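Local coordinates for mandelate racemase/muconate lactonizing enzyme, C-terminal domain protein (Paracoccus denitrificans, PDB 4DWD), which binds magnesium and, as a member of the enolase superfamily, probably acts as a hydro-lyase, at residues 127-132 against 158-163; 183-188 against 215-220. All coordinates share one frame; numbering follows the deposited sequence.

Contact 1: residues 127-132 against 158-163; sequences PCYSSI and AVKIRW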
# COMPACT_ATOMS: atom_id res chain seq x y z
N PRO B 127 -14.99 30.40 22.22
CA PRO B 127 -16.08 29.57 22.75
C PRO B 127 -15.55 28.40 23.58
O PRO B 127 -14.45 27.90 23.31
CB PRO B 127 -16.77 29.05 21.48
CG PRO B 127 -15.75 29.17 20.41
CD PRO B 127 -14.93 30.37 20.75
N CYS B 128 -16.32 27.99 24.58
CA CYS B 128 -15.95 26.84 25.40
C CYS B 128 -16.85 25.62 25.13
O CYS B 128 -17.95 25.76 24.59
CB CYS B 128 -15.98 27.20 26.89
SG CYS B 128 -17.62 27.26 27.65
N TYR B 129 -16.37 24.43 25.49
CA TYR B 129 -17.26 23.27 25.61
C TYR B 129 -17.17 22.70 27.01
O TYR B 129 -16.09 22.64 27.60
CB TYR B 129 -16.99 22.21 24.51
CG TYR B 129 -15.78 21.30 24.63
CD1 TYR B 129 -15.82 20.16 25.44
CD2 TYR B 129 -14.62 21.53 23.87
CE1 TYR B 129 -14.73 19.29 25.51
CE2 TYR B 129 -13.53 20.66 23.94
CZ TYR B 129 -13.60 19.55 24.76
OH TYR B 129 -12.54 18.68 24.85
N SER B 130 -18.32 22.33 27.57
CA SER B 130 -18.37 21.72 28.89
C SER B 130 -17.93 20.27 28.77
O SER B 130 -18.59 19.47 28.09
CB SER B 130 -19.78 21.78 29.48
OG SER B 130 -20.21 23.12 29.65
N SER B 131 -16.81 19.96 29.42
CA SER B 131 -16.23 18.63 29.37
C SER B 131 -16.54 17.96 30.71
O SER B 131 -16.00 18.36 31.74
CB SER B 131 -14.73 18.75 29.14
OG SER B 131 -14.15 17.48 28.92
N ILE B 132 -17.42 16.96 30.67
CA ILE B 132 -18.05 16.37 31.86
C ILE B 132 -17.62 14.92 32.02
O ILE B 132 -18.00 14.05 31.23
CB ILE B 132 -19.57 16.47 31.74
CG1 ILE B 132 -19.95 17.93 31.44
CG2 ILE B 132 -20.26 15.88 32.97
CD1 ILE B 132 -21.39 18.16 31.08
N ALA B 158 -20.68 23.60 23.00
CA ALA B 158 -20.73 22.14 22.82
C ALA B 158 -20.61 21.46 24.18
O ALA B 158 -20.22 22.09 25.16
CB ALA B 158 -19.63 21.66 21.88
N VAL B 159 -20.97 20.18 24.24
CA VAL B 159 -20.84 19.38 25.47
C VAL B 159 -20.06 18.11 25.13
O VAL B 159 -20.29 17.54 24.07
CB VAL B 159 -22.23 18.98 26.01
CG1 VAL B 159 -22.10 17.95 27.12
CG2 VAL B 159 -22.96 20.22 26.50
N LYS B 160 -19.13 17.70 26.00
CA LYS B 160 -18.48 16.40 25.82
C LYS B 160 -18.69 15.60 27.08
O LYS B 160 -18.41 16.10 28.18
CB LYS B 160 -16.98 16.56 25.53
CG LYS B 160 -16.27 15.25 25.18
CD LYS B 160 -14.81 15.43 24.84
CE LYS B 160 -13.96 15.49 26.10
NZ LYS B 160 -12.55 15.90 25.79
N ILE B 161 -19.21 14.39 26.93
CA ILE B 161 -19.38 13.47 28.06
C ILE B 161 -18.25 12.42 28.03
O ILE B 161 -18.04 11.74 27.02
CB ILE B 161 -20.78 12.82 28.11
CG1 ILE B 161 -21.20 12.25 26.73
CG2 ILE B 161 -21.78 13.87 28.58
CD1 ILE B 161 -22.53 11.51 26.74
N ARG B 162 -17.52 12.33 29.14
CA ARG B 162 -16.35 11.45 29.22
C ARG B 162 -16.62 10.33 30.21
O ARG B 162 -17.33 10.53 31.20
CB ARG B 162 -15.10 12.22 29.67
CG ARG B 162 -14.96 13.63 29.13
CD ARG B 162 -13.55 14.19 29.31
NE ARG B 162 -13.08 13.99 30.68
CZ ARG B 162 -13.34 14.81 31.70
NH1 ARG B 162 -14.03 15.93 31.51
NH2 ARG B 162 -12.89 14.51 32.91
N TRP B 163 -16.01 9.17 29.97
CA TRP B 163 -16.30 7.99 30.76
C TRP B 163 -15.45 7.82 31.96
O TRP B 163 -15.96 7.53 33.05
CB TRP B 163 -16.34 6.74 29.87
CG TRP B 163 -17.77 6.34 29.68
CD1 TRP B 163 -18.37 5.15 30.08
CD2 TRP B 163 -18.85 7.16 29.14
NE1 TRP B 163 -19.71 5.17 29.80
CE2 TRP B 163 -20.06 6.35 29.24
CE3 TRP B 163 -18.94 8.45 28.59
CZ2 TRP B 163 -21.30 6.82 28.79
CZ3 TRP B 163 -20.18 8.90 28.14
CH2 TRP B 163 -21.34 8.11 28.25
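The hydroxyl of Y129 accepts a hydrogen bond from the end of the K160 side chain, NZ to OH 2.9 Å, while the ring flanks the lysine's aliphatic part: Y129 CE1 lies 3.5 Å from K160 CB. With CG between its backbone N and carbonyl carbon (chi1 77°), Y129 runs over the sheet to K160, whose chain bends at chi3 to bring NZ to the hydroxyl. With the ring cut back to an alanine, K160 would probably lose this acceptor, and its methylenes their aromatic neighbour. One step on, R162 NH1 donates to S131 OG (3.0 Å), which sits 22° out of the guanidinium plane. Beneath these groups the two strands pair in parallel, as expected for the first two strands of the enolase-superfamily barrel: S130 O takes K160 N at 2.8 Å and 173°, and I132 O takes R162 N at 2.7 Å. On the reverse face, I132 CD1 meets V159 CG1 at 4.0 Å, under helix 140-154. Further out, E223 forms a salt bridge with K160 and D327 with R162, and E324 bonds S131 OG; E223, and D197 near R162, bind calcium in a structure of this protein, though not in this chain here.

Contact 2: residues 183-188 against 215-220; sequences AVRELL and EDLGYS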
# COMPACT_ATOMS: atom_id res chain seq x y z
N ALA B 183 -29.77 9.56 26.26
CA ALA B 183 -30.43 10.43 27.22
C ALA B 183 -29.88 11.86 27.16
O ALA B 183 -30.63 12.84 27.33
CB ALA B 183 -30.29 9.86 28.61
N VAL B 184 -28.57 11.98 26.93
CA VAL B 184 -27.95 13.29 26.82
C VAL B 184 -28.41 14.02 25.56
O VAL B 184 -28.70 15.22 25.61
CB VAL B 184 -26.40 13.21 26.96
CG1 VAL B 184 -25.74 14.56 26.64
CG2 VAL B 184 -26.04 12.79 28.39
N ARG B 185 -28.52 13.30 24.44
CA ARG B 185 -29.09 13.90 23.22
C ARG B 185 -30.51 14.41 23.48
O ARG B 185 -30.87 15.50 23.05
CB ARG B 185 -29.04 12.91 22.06
CG ARG B 185 -29.90 13.30 20.86
CD ARG B 185 -29.47 14.61 20.21
NE ARG B 185 -28.17 14.48 19.56
CZ ARG B 185 -27.38 15.49 19.21
NH1 ARG B 185 -27.72 16.75 19.45
NH2 ARG B 185 -26.23 15.21 18.61
N GLU B 186 -31.31 13.61 24.18
CA GLU B 186 -32.69 14.00 24.46
C GLU B 186 -32.76 15.25 25.33
O GLU B 186 -33.62 16.13 25.13
CB GLU B 186 -33.46 12.83 25.07
CG GLU B 186 -33.68 11.72 24.06
CD GLU B 186 -34.41 10.50 24.59
OE1 GLU B 186 -34.94 10.55 25.72
OE2 GLU B 186 -34.47 9.50 23.84
N LEU B 187 -31.86 15.35 26.30
CA LEU B 187 -31.77 16.54 27.14
C LEU B 187 -31.41 17.80 26.36
O LEU B 187 -32.05 18.84 26.51
CB LEU B 187 -30.74 16.32 28.26
CG LEU B 187 -30.34 17.53 29.11
CD1 LEU B 187 -31.45 17.88 30.08
CD2 LEU B 187 -29.04 17.26 29.85
N LEU B 188 -30.37 17.70 25.54
CA LEU B 188 -29.76 18.87 24.93
C LEU B 188 -30.47 19.33 23.66
O LEU B 188 -30.32 20.47 23.23
CB LEU B 188 -28.27 18.64 24.66
CG LEU B 188 -27.44 18.42 25.93
CD1 LEU B 188 -26.00 18.17 25.53
CD2 LEU B 188 -27.55 19.60 26.90
N GLU B 215 -23.36 7.92 15.77
CA GLU B 215 -23.76 8.50 14.48
C GLU B 215 -25.28 8.60 14.36
O GLU B 215 -25.80 9.63 13.93
CB GLU B 215 -23.19 7.68 13.32
CG GLU B 215 -21.68 7.85 13.18
CD GLU B 215 -21.01 6.83 12.30
OE1 GLU B 215 -21.69 6.01 11.64
OE2 GLU B 215 -19.75 6.85 12.26
N ASP B 216 -25.98 7.55 14.79
CA ASP B 216 -27.44 7.56 14.81
C ASP B 216 -27.97 8.69 15.70
O ASP B 216 -29.03 9.26 15.42
CB ASP B 216 -27.97 6.21 15.31
CG ASP B 216 -27.85 5.09 14.27
OD1 ASP B 216 -27.54 5.38 13.11
OD2 ASP B 216 -28.08 3.92 14.64
N LEU B 217 -27.21 9.03 16.74
CA LEU B 217 -27.58 10.10 17.66
C LEU B 217 -26.98 11.44 17.26
O LEU B 217 -27.08 12.40 18.02
CB LEU B 217 -27.12 9.73 19.07
CG LEU B 217 -27.88 8.59 19.73
CD1 LEU B 217 -27.12 8.09 20.95
CD2 LEU B 217 -29.31 9.02 20.10
N GLY B 218 -26.33 11.51 16.10
CA GLY B 218 -25.81 12.77 15.59
C GLY B 218 -24.66 13.37 16.37
O GLY B 218 -24.41 14.57 16.27
N TYR B 219 -23.94 12.56 17.14
CA TYR B 219 -22.79 13.09 17.88
C TYR B 219 -21.74 13.63 16.91
O TYR B 219 -21.63 13.15 15.78
CB TYR B 219 -22.20 12.04 18.84
CG TYR B 219 -22.87 12.01 20.20
CD1 TYR B 219 -24.25 11.78 20.33
CD2 TYR B 219 -22.12 12.19 21.37
CE1 TYR B 219 -24.87 11.77 21.57
CE2 TYR B 219 -22.72 12.17 22.63
CZ TYR B 219 -24.09 11.96 22.73
OH TYR B 219 -24.67 11.96 23.98
N SER B 220 -20.97 14.60 17.40
CA SER B 220 -20.01 15.29 16.54
C SER B 220 -18.62 14.68 16.51
O SER B 220 -17.98 14.65 15.46
CB SER B 220 -19.97 16.78 16.87
OG SER B 220 -21.14 17.40 16.38
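R185 reaches from helix 174-188 to the carbonyl of L217, just past the end of helix 204-216, and its side chain can be traced atom by atom. CB points at the opposing segment and lies 4.4 Å from L217 CD2, at the limit of contact. CG, anti to the backbone N (chi1 166°), stays 4.1 Å from L217 O; bends at chi2 and chi3 then carry CD past the same oxygen and turn the edge of the guanidinium to it. NE donates at 2.8 Å to L217 O, arriving nearly in line with the C=O bond; NH2 donates to the same L217 O at 3.0 Å, in the carbonyl plane but with a more bent N-H angle of 135°. Two nitrogens thus grip one oxygen side-on, which fixes the rotation of the guanidinium. NH2 also lies 3.0 Å from G218 O, at an angle too poor for a bond. At the far end, NH1 donates to the carbonyls of G189 and A192, beyond the helix that carries R185.

The acceptor belongs to a Schellman motif: Y219 N bonds to L214 O and G218 N to E215 O (2.9 Å), with G218 at positive phi as the C-prime residue. Arginine therefore holds a carbonyl at a helix terminus, where the chain turns off towards strand 221-223. Beside it, the Y219 hydroxyl lies 3.7 Å from V184 CB, the two side chains crossing at about a right angle, and bonds to A181 O.

R209 of the second subunit hydrogen-bonds to the carbonyls of G218 and Y219. Inward, Y219 packs on I194 and F196 of strand 194-197, while V184 meets V143 of helix 140-154.

In the fold
From the N terminus the chain first builds an antiparallel sheet and helices, then enters the barrel with strand 125-132, climbs helix 140-154 and returns as strand 158-162; contact 1 closes this beta-alpha-beta unit. Only then does helix 174-188 begin, and after strand 194-197 and helix 204-216, contact 2 closes the next loop, between one outer helix and the turn that follows its successor. The two loops are in series, neither nested nor crossed. Their centres lie about 13 Å apart, yet they meet between barrel and helices: I161 CD1 is 3.5 Å from Y219 OH, and V159 CG2 is 3.8 Å from L188 CD1. Contact 1 pairs inner strands; contact 2 ties the surrounding helices.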